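Local coordinates for fatty acid amide hydrolase (Candida albicans, PDB 6KVR), which probably hydrolyses the amide bond of monocarboxylic acid amides to the carboxylate and ammonium, as an enzyme of the amidase family, at residues L157-N162 with K166-G171; V185-L190 with A195-R200; Q203-M208 with A213-G218. One frame throughout, in Å; residues are numbered along the deposited sequence.

Contact 1 of 3, residues L157-N162 with K166-G171; sequences LKEQMN and KITHGG
Glu159 reaches residues 166-171 because CG lies anti to its backbone N (chi1 -170°) and the chain then turns about its CB-CG bond. The turn brings the carboxylate to the backbone N-H groups of His169 and Gly170. In His169, CG sits between its own N and carbonyl carbon, and this folds the ring back over the same carboxylate. The two planes are stacked, 14° apart, with OE2 of Glu159 over the centre of the imidazole.

Both carboxylate oxygens take a backbone N-H on their syn sides. His169 N gives a nearly straight bond to Glu159 OE2 (2.8 Å, 166°). Gly170 N meets Glu159 OE1 at 2.8 Å, but this bond is more bent. Gln203 NE2 also bonds to OE1, so three donors hold the group. They would be expected to favour its charged form. The ring has its own fixing point, since Gly171 N bonds to His169 ND1 in the ring plane (2.9 Å). Thr168 packs CG2 against Gln160 O at 3.3 Å, and its OG1 is bonded to Arg200.

Lys158 to Met161 form a type I turn at the end of strand 155-158. Lys158, predicted to belong to the charge relay of the amidase signature fold, bonds to Ser233 and Ser252. Strand 155-158 runs between strands 199-201 and 248-253, and the 166-171 loop leads on toward helix 185-192.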
loop_
_atom_site.group_PDB
_atom_site.type_symbol
_atom_site.label_atom_id
_atom_site.label_comp_id
_atom_site.label_asym_id
_atom_site.label_seq_id
_atom_site.Cartn_x
_atom_site.Cartn_y
_atom_site.Cartn_z
ATOM N N LEU A 157 16.939 -16.024 12.878
ATOM C CA LEU A 157 16.024 -14.894 13.001
ATOM C C LEU A 157 16.803 -13.635 13.362
ATOM O O LEU A 157 17.625 -13.647 14.286
ATOM C CB LEU A 157 14.968 -15.173 14.067
ATOM C CG LEU A 157 14.035 -16.361 13.831
ATOM C CD1 LEU A 157 13.312 -16.677 15.101
ATOM C CD2 LEU A 157 13.052 -16.084 12.691
ATOM N N LYS A 158 16.562 -12.558 12.617
ATOM C CA LYS A 158 17.137 -11.268 12.983
ATOM C C LYS A 158 16.608 -10.863 14.355
ATOM O O LYS A 158 15.425 -11.052 14.651
ATOM C CB LYS A 158 16.788 -10.224 11.919
ATOM C CG LYS A 158 17.562 -8.919 11.983
ATOM C CD LYS A 158 17.102 -7.981 10.865
ATOM C CE LYS A 158 17.738 -6.593 11.003
ATOM N NZ LYS A 158 17.692 -5.803 9.724
ATOM N N GLU A 159 17.499 -10.332 15.200
ATOM C CA GLU A 159 17.154 -10.082 16.601
ATOM C C GLU A 159 15.966 -9.127 16.754
ATOM O O GLU A 159 15.123 -9.320 17.638
ATOM C CB GLU A 159 18.370 -9.529 17.360
ATOM C CG GLU A 159 18.186 -9.453 18.893
ATOM C CD GLU A 159 17.381 -8.219 19.374
ATOM O OE1 GLU A 159 17.170 -7.268 18.578
ATOM O OE2 GLU A 159 16.947 -8.208 20.552
ATOM N N GLN A 160 15.895 -8.074 15.936
ATOM C CA GLN A 160 14.899 -7.025 16.167
ATOM C C GLN A 160 13.452 -7.527 16.100
ATOM O O GLN A 160 12.548 -6.816 16.555
ATOM C CB GLN A 160 15.115 -5.870 15.175
ATOM C CG GLN A 160 14.921 -6.257 13.701
ATOM C CD GLN A 160 13.573 -5.832 13.184
ATOM O OE1 GLN A 160 12.973 -4.877 13.698
ATOM N NE2 GLN A 160 13.089 -6.515 12.146
HETATM N N MSE A 161 13.205 -8.720 15.573
HETATM C CA MSE A 161 11.843 -9.255 15.555
HETATM C C MSE A 161 11.438 -9.776 16.923
HETATM O O MSE A 161 12.196 -10.511 17.556
HETATM C CB MSE A 161 11.702 -10.378 14.522
HETATM C CG MSE A 161 11.958 -9.942 13.101
HETATM SE SE MSE A 161 11.808 -11.424 11.813
HETATM C CE MSE A 161 13.426 -12.336 12.327
ATOM N N ASN A 162 10.238 -9.404 17.364
ATOM C CA ASN A 162 9.704 -9.901 18.630
ATOM C C ASN A 162 9.851 -11.412 18.716
ATOM O O ASN A 162 9.397 -12.143 17.830
ATOM C CB ASN A 162 8.214 -9.545 18.785
ATOM C CG ASN A 162 7.989 -8.119 19.237
ATOM O OD1 ASN A 162 8.934 -7.414 19.589
ATOM N ND2 ASN A 162 6.724 -7.690 19.245
ATOM N N LYS A 166 11.497 -13.128 25.337
ATOM C CA LYS A 166 12.925 -12.861 25.258
ATOM C C LYS A 166 13.162 -11.390 24.967
ATOM O O LYS A 166 12.340 -10.730 24.324
ATOM C CB LYS A 166 13.592 -13.721 24.201
ATOM C CG LYS A 166 13.933 -15.083 24.728
ATOM C CD LYS A 166 14.448 -15.995 23.646
ATOM C CE LYS A 166 14.897 -17.327 24.245
ATOM N NZ LYS A 166 14.453 -18.327 23.273
ATOM N N ILE A 167 14.281 -10.878 25.489
ATOM C CA ILE A 167 14.669 -9.505 25.212
ATOM C C ILE A 167 14.625 -9.272 23.719
ATOM O O ILE A 167 15.132 -10.084 22.933
ATOM C CB ILE A 167 16.077 -9.211 25.754
ATOM C CG1 ILE A 167 16.103 -9.218 27.277
ATOM C CG2 ILE A 167 16.575 -7.866 25.216
ATOM C CD1 ILE A 167 17.551 -9.335 27.829
ATOM N N THR A 168 14.016 -8.154 23.322
ATOM C CA THR A 168 14.000 -7.703 21.939
ATOM C C THR A 168 14.363 -6.226 21.946
ATOM O O THR A 168 13.546 -5.380 22.323
ATOM C CB THR A 168 12.639 -7.945 21.298
ATOM O OG1 THR A 168 12.318 -9.329 21.425
ATOM C CG2 THR A 168 12.655 -7.557 19.810
ATOM N N HIS A 169 15.586 -5.915 21.544
ATOM C CA HIS A 169 16.094 -4.569 21.698
ATOM C C HIS A 169 16.391 -3.869 20.386
ATOM O O HIS A 169 16.553 -2.642 20.390
ATOM C CB HIS A 169 17.361 -4.584 22.578
ATOM C CG HIS A 169 18.419 -5.524 22.095
ATOM N ND1 HIS A 169 19.056 -5.362 20.883
ATOM C CD2 HIS A 169 18.952 -6.636 22.656
ATOM C CE1 HIS A 169 19.935 -6.337 20.717
ATOM N NE2 HIS A 169 19.897 -7.117 21.784
ATOM N N GLY A 170 16.462 -4.597 19.273
ATOM C CA GLY A 170 16.676 -3.962 17.978
ATOM C C GLY A 170 17.959 -3.163 17.872
ATOM O O GLY A 170 18.020 -2.202 17.087
ATOM N N GLY A 171 18.986 -3.527 18.657
ATOM C CA GLY A 171 20.229 -2.791 18.704
ATOM C C GLY A 171 20.256 -1.585 19.630
ATOM O O GLY A 171 21.307 -0.936 19.737
#

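Contact 2 of 3, residues V185-L190 with A195-R200; sequences VTTSIL and AVFYVR
Leu190 and Phe197 meet where helix 185-192 turns back into the strand 199-201, a beta-alpha-beta crossover. The helix joins strand 155-158 to its parallel neighbour in the sheet of the amidase fold. Leu190, Phe197 and Ala195 carry most of the contact.

Phe197 sends its ring from the approach to the strand back toward the last turns of the helix. Its CG is anti to the carbonyl carbon (chi1 -56°), which points the CZ end of the ring at the helix. Leu190 meets the ring at its edge, in the plane, with CB 3.7 Å from Phe197 CZ. The contact is made by the root of the leucine, not by its branched end. One turn earlier, the methyl CG2 of Thr187 lies 3.6 Å from Phe197 CE2 and comes in at a slant. The carbonyl of Thr187 also borders the ring, with O 3.7 Å from Phe197 CZ.

Leu157 of strand 155-158 touches both Thr187 and Phe197, so the ring sits between helix and sheet. Ala195 likewise rests on Ile155 of that strand. Gln132 of helix 126-143 bonds to the backbone N of Phe197.

Ala195 closes the turn. Its CB lies 4.2 Å from Leu190 CB, and its N donates to Leu190 O at 3.0 Å. That bond is nearly straight at the hydrogen (167°), with the donor tilted 33° from the carbonyl plane.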
loop_
_atom_site.group_PDB
_atom_site.type_symbol
_atom_site.label_atom_id
_atom_site.label_comp_id
_atom_site.label_asym_id
_atom_site.label_seq_id
_atom_site.Cartn_x
_atom_site.Cartn_y
_atom_site.Cartn_z
ATOM N N VAL A 185 4.567 -11.258 13.953
ATOM C CA VAL A 185 3.714 -11.995 13.021
ATOM C C VAL A 185 4.536 -13.000 12.219
ATOM O O VAL A 185 4.156 -14.168 12.080
ATOM C CB VAL A 185 2.945 -11.036 12.097
ATOM C CG1 VAL A 185 2.191 -11.826 11.061
ATOM C CG2 VAL A 185 1.966 -10.182 12.909
ATOM N N THR A 186 5.673 -12.568 11.679
ATOM C CA THR A 186 6.422 -13.454 10.799
ATOM C C THR A 186 6.973 -14.658 11.566
ATOM O O THR A 186 6.891 -15.797 11.093
ATOM C CB THR A 186 7.528 -12.665 10.091
ATOM O OG1 THR A 186 6.946 -11.945 9.005
ATOM C CG2 THR A 186 8.619 -13.606 9.529
ATOM N N THR A 187 7.497 -14.439 12.769
ATOM C CA THR A 187 8.032 -15.563 13.526
ATOM C C THR A 187 6.935 -16.553 13.912
ATOM O O THR A 187 7.146 -17.773 13.850
ATOM C CB THR A 187 8.775 -15.058 14.762
ATOM O OG1 THR A 187 9.927 -14.325 14.344
ATOM C CG2 THR A 187 9.211 -16.217 15.639
ATOM N N SER A 188 5.757 -16.070 14.314
ATOM C CA SER A 188 4.751 -17.043 14.716
ATOM C C SER A 188 4.172 -17.764 13.516
ATOM O O SER A 188 3.738 -18.907 13.651
ATOM C CB SER A 188 3.647 -16.402 15.567
ATOM O OG SER A 188 2.835 -15.548 14.830
ATOM N N ILE A 189 4.216 -17.168 12.332
ATOM C CA ILE A 189 3.853 -17.944 11.154
ATOM C C ILE A 189 4.883 -19.042 10.898
ATOM O O ILE A 189 4.523 -20.174 10.554
ATOM C CB ILE A 189 3.686 -17.023 9.937
ATOM C CG1 ILE A 189 2.372 -16.241 10.034
ATOM C CG2 ILE A 189 3.755 -17.833 8.618
ATOM C CD1 ILE A 189 2.234 -15.205 8.943
ATOM N N LEU A 190 6.174 -18.739 11.073
ATOM C CA LEU A 190 7.199 -19.740 10.777
ATOM C C LEU A 190 7.084 -20.936 11.710
ATOM O O LEU A 190 7.193 -22.088 11.269
ATOM C CB LEU A 190 8.596 -19.119 10.855
ATOM C CG LEU A 190 8.907 -18.150 9.707
ATOM C CD1 LEU A 190 10.308 -17.578 9.849
ATOM C CD2 LEU A 190 8.735 -18.851 8.351
ATOM N N ALA A 195 8.859 -24.570 11.666
ATOM C CA ALA A 195 10.283 -24.261 11.734
ATOM C C ALA A 195 10.813 -24.422 13.158
ATOM O O ALA A 195 10.062 -24.417 14.132
ATOM C CB ALA A 195 10.552 -22.847 11.231
ATOM N N VAL A 196 12.132 -24.566 13.271
ATOM C CA VAL A 196 12.805 -24.748 14.554
ATOM C C VAL A 196 13.738 -23.564 14.771
ATOM O O VAL A 196 14.510 -23.209 13.872
ATOM C CB VAL A 196 13.594 -26.074 14.606
ATOM C CG1 VAL A 196 14.335 -26.199 15.927
ATOM C CG2 VAL A 196 12.667 -27.284 14.383
ATOM N N PHE A 197 13.678 -22.964 15.965
ATOM C CA PHE A 197 14.431 -21.753 16.295
ATOM C C PHE A 197 15.476 -22.025 17.366
ATOM O O PHE A 197 15.262 -22.839 18.265
ATOM C CB PHE A 197 13.511 -20.641 16.800
ATOM C CG PHE A 197 12.410 -20.279 15.846
ATOM C CD1 PHE A 197 12.663 -20.115 14.492
ATOM C CD2 PHE A 197 11.118 -20.074 16.312
ATOM C CE1 PHE A 197 11.633 -19.748 13.610
ATOM C CE2 PHE A 197 10.090 -19.705 15.441
ATOM C CZ PHE A 197 10.346 -19.549 14.101
ATOM N N TYR A 198 16.584 -21.277 17.302
ATOM C CA TYR A 198 17.710 -21.529 18.195
ATOM C C TYR A 198 18.714 -20.382 18.260
ATOM O O TYR A 198 19.489 -20.317 19.216
ATOM C CB TYR A 198 18.440 -22.820 17.775
ATOM C CG TYR A 198 18.945 -22.816 16.346
ATOM C CD1 TYR A 198 18.060 -22.828 15.272
ATOM C CD2 TYR A 198 20.302 -22.777 16.070
ATOM C CE1 TYR A 198 18.519 -22.813 13.968
ATOM C CE2 TYR A 198 20.768 -22.760 14.768
ATOM C CZ TYR A 198 19.875 -22.792 13.725
ATOM O OH TYR A 198 20.332 -22.788 12.430
ATOM N N VAL A 199 18.736 -19.487 17.266
ATOM C CA VAL A 199 19.707 -18.390 17.223
ATOM C C VAL A 199 19.044 -17.113 16.700
ATOM O O VAL A 199 18.234 -17.151 15.764
ATOM C CB VAL A 199 20.937 -18.750 16.359
ATOM C CG1 VAL A 199 20.525 -19.086 14.938
ATOM C CG2 VAL A 199 21.940 -17.617 16.345
ATOM N N ARG A 200 19.389 -15.981 17.314
ATOM C CA ARG A 200 18.956 -14.665 16.866
ATOM C C ARG A 200 20.207 -13.851 16.590
ATOM O O ARG A 200 21.115 -13.800 17.431
ATOM C CB ARG A 200 18.061 -13.967 17.909
ATOM C CG ARG A 200 16.746 -14.720 18.162
ATOM C CD ARG A 200 16.026 -14.230 19.407
ATOM N NE ARG A 200 15.410 -12.934 19.170
ATOM C CZ ARG A 200 15.018 -12.110 20.131
ATOM N NH1 ARG A 200 15.155 -12.427 21.404
ATOM N NH2 ARG A 200 14.445 -10.951 19.802
#

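Contact 3 of 3, residues Q203-M208 with A213-G218; sequences QPQTLM and ANNFTG
Gln205 and Ala213 close a loop between strands 199-201 and 221-222 of the amidase fold, and an Asx turn at Asn214 follows. The tight part is backbone. Gln205 N donates to Ala213 O at 3.0 Å, and the same oxygen takes a CA-H contact from Pro204 CA at 3.3 Å. CB of Asn214 packs beside this bond, 3.7 Å from Gln205 N.

Across the contact the looser part is the meeting of the amide ends of Gln205 and Asn215, the latter partly exposed. Their planes are 74° apart. Gln205 NE2 and Asn215 ND2 come within 3.2 Å, but both are donors and do not bond each other. Each amide is held instead from outside: Glu413 OE1 and Pro414 O each accept from both nitrogens, which is consistent with their closeness. Gln205 reaches there because CG is anti to its N (chi1 171°) and the chain stays extended.

The loop borders the predicted active site. Leu207 is a predicted substrate-binding residue, and Pro204 touches Ser233 of the predicted charge relay.

Asn214 turns its amide forward along its own segment. Its OD1 accepts from Phe216 N at 2.7 Å and from Thr217 N at 2.9 Å.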
loop_
_atom_site.group_PDB
_atom_site.type_symbol
_atom_site.label_atom_id
_atom_site.label_comp_id
_atom_site.label_asym_id
_atom_site.label_seq_id
_atom_site.Cartn_x
_atom_site.Cartn_y
_atom_site.Cartn_z
ATOM N N GLN A 203 22.897 -7.169 14.460
ATOM C CA GLN A 203 22.440 -6.026 13.688
ATOM C C GLN A 203 23.141 -4.796 14.247
ATOM O O GLN A 203 23.524 -4.785 15.418
ATOM C CB GLN A 203 20.918 -5.873 13.791
ATOM C CG GLN A 203 20.492 -5.579 15.214
ATOM C CD GLN A 203 19.199 -6.242 15.609
ATOM O OE1 GLN A 203 18.493 -6.823 14.776
ATOM N NE2 GLN A 203 18.884 -6.176 16.895
ATOM N N PRO A 204 23.341 -3.770 13.445
ATOM C CA PRO A 204 23.972 -2.550 13.957
ATOM C C PRO A 204 23.041 -1.739 14.846
ATOM O O PRO A 204 21.815 -1.818 14.745
ATOM C CB PRO A 204 24.308 -1.775 12.681
ATOM C CG PRO A 204 23.216 -2.238 11.711
ATOM C CD PRO A 204 23.108 -3.715 11.995
ATOM N N GLN A 205 23.652 -0.946 15.729
ATOM C CA GLN A 205 22.950 0.153 16.380
ATOM C C GLN A 205 22.293 1.071 15.342
ATOM O O GLN A 205 22.934 1.482 14.365
ATOM C CB GLN A 205 23.957 0.918 17.242
ATOM C CG GLN A 205 23.483 2.218 17.850
ATOM C CD GLN A 205 24.675 3.069 18.304
ATOM O OE1 GLN A 205 25.363 3.686 17.485
ATOM N NE2 GLN A 205 24.927 3.089 19.601
ATOM N N THR A 206 21.011 1.387 15.568
ATOM C CA THR A 206 20.056 2.174 14.764
ATOM C C THR A 206 19.460 1.370 13.613
ATOM O O THR A 206 18.483 1.832 13.009
ATOM C CB THR A 206 20.614 3.494 14.170
ATOM O OG1 THR A 206 21.437 3.231 13.018
ATOM C CG2 THR A 206 21.407 4.309 15.195
ATOM N N LEU A 207 19.998 0.193 13.281
ATOM C CA LEU A 207 19.533 -0.624 12.153
ATOM C C LEU A 207 19.712 0.082 10.819
ATOM O O LEU A 207 19.042 -0.251 9.856
ATOM C CB LEU A 207 18.059 -1.031 12.303
ATOM C CG LEU A 207 17.677 -1.661 13.633
ATOM C CD1 LEU A 207 16.213 -2.117 13.625
ATOM C CD2 LEU A 207 18.615 -2.811 13.944
HETATM N N MSE A 208 20.568 1.088 10.750
HETATM C CA MSE A 208 20.775 1.847 9.521
HETATM C C MSE A 208 22.265 1.901 9.166
HETATM O O MSE A 208 22.821 2.970 8.906
HETATM C CB MSE A 208 20.195 3.265 9.676
HETATM C CG MSE A 208 18.678 3.307 9.890
HETATM SE SE MSE A 208 17.822 2.696 8.188
HETATM C CE MSE A 208 18.020 4.428 7.203
ATOM N N ALA A 213 28.249 -2.713 13.522
ATOM C CA ALA A 213 28.739 -2.230 14.818
ATOM C C ALA A 213 27.587 -1.933 15.767
ATOM O O ALA A 213 26.653 -1.208 15.423
ATOM C CB ALA A 213 29.609 -0.980 14.649
ATOM N N ASN A 214 27.653 -2.516 16.961
ATOM C CA ASN A 214 26.687 -2.246 18.017
ATOM C C ASN A 214 27.389 -2.361 19.370
ATOM O O ASN A 214 28.487 -2.919 19.479
ATOM C CB ASN A 214 25.503 -3.213 17.938
ATOM C CG ASN A 214 25.901 -4.638 18.285
ATOM O OD1 ASN A 214 25.970 -5.004 19.462
ATOM N ND2 ASN A 214 26.162 -5.450 17.262
ATOM N N ASN A 215 26.732 -1.842 20.406
ATOM C CA ASN A 215 27.304 -1.802 21.745
ATOM C C ASN A 215 27.081 -3.078 22.545
ATOM O O ASN A 215 27.488 -3.129 23.706
ATOM C CB ASN A 215 26.739 -0.613 22.529
ATOM C CG ASN A 215 27.441 0.682 22.178
ATOM O OD1 ASN A 215 28.671 0.727 22.107
ATOM N ND2 ASN A 215 26.670 1.733 21.933
ATOM N N PHE A 216 26.434 -4.098 21.979
ATOM C CA PHE A 216 26.259 -5.350 22.716
ATOM C C PHE A 216 27.406 -6.317 22.424
ATOM O O PHE A 216 28.109 -6.746 23.338
ATOM C CB PHE A 216 24.929 -6.027 22.357
ATOM C CG PHE A 216 23.693 -5.272 22.764
ATOM C CD1 PHE A 216 23.207 -4.228 21.988
ATOM C CD2 PHE A 216 22.952 -5.674 23.868
ATOM C CE1 PHE A 216 22.029 -3.562 22.340
ATOM C CE2 PHE A 216 21.776 -5.014 24.216
ATOM C CZ PHE A 216 21.318 -3.962 23.450
ATOM N N THR A 217 27.609 -6.650 21.150
ATOM C CA THR A 217 28.555 -7.677 20.728
ATOM C C THR A 217 29.651 -7.180 19.794
ATOM O O THR A 217 30.474 -7.995 19.362
ATOM C CB THR A 217 27.812 -8.813 20.011
ATOM O OG1 THR A 217 27.108 -8.274 18.872
ATOM C CG2 THR A 217 26.817 -9.483 20.959
ATOM N N GLY A 218 29.661 -5.894 19.425
ATOM C CA GLY A 218 30.732 -5.376 18.571
ATOM C C GLY A 218 30.460 -5.613 17.094
ATOM O O GLY A 218 29.372 -5.306 16.598
#

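How the contacts relate
Contact 2 is fully buried and mostly apolar, between helix 185-192 and the chain leading into strand 199-201. Contact 3 is also largely buried, but backbone and amide groups carry it, and Asn215 is partly exposed. Contact 1 is partly buried and built round a carboxylate. Contacts 1 and 2 share the sheet through neighbouring strands 155-158 and 199-201. Arg200 joins them, with probable bonds to Glu159 O and Ile167 O. Gln203 joins contacts 1 and 3, where its OE1 probably accepts from Gln160 N. Contacts 2 and 3 adjoin only in sequence, with centres about 21 Å apart. Contact 1 holds a predicted charge-relay residue and contact 3 a predicted substrate-binding one; contact 2 holds neither.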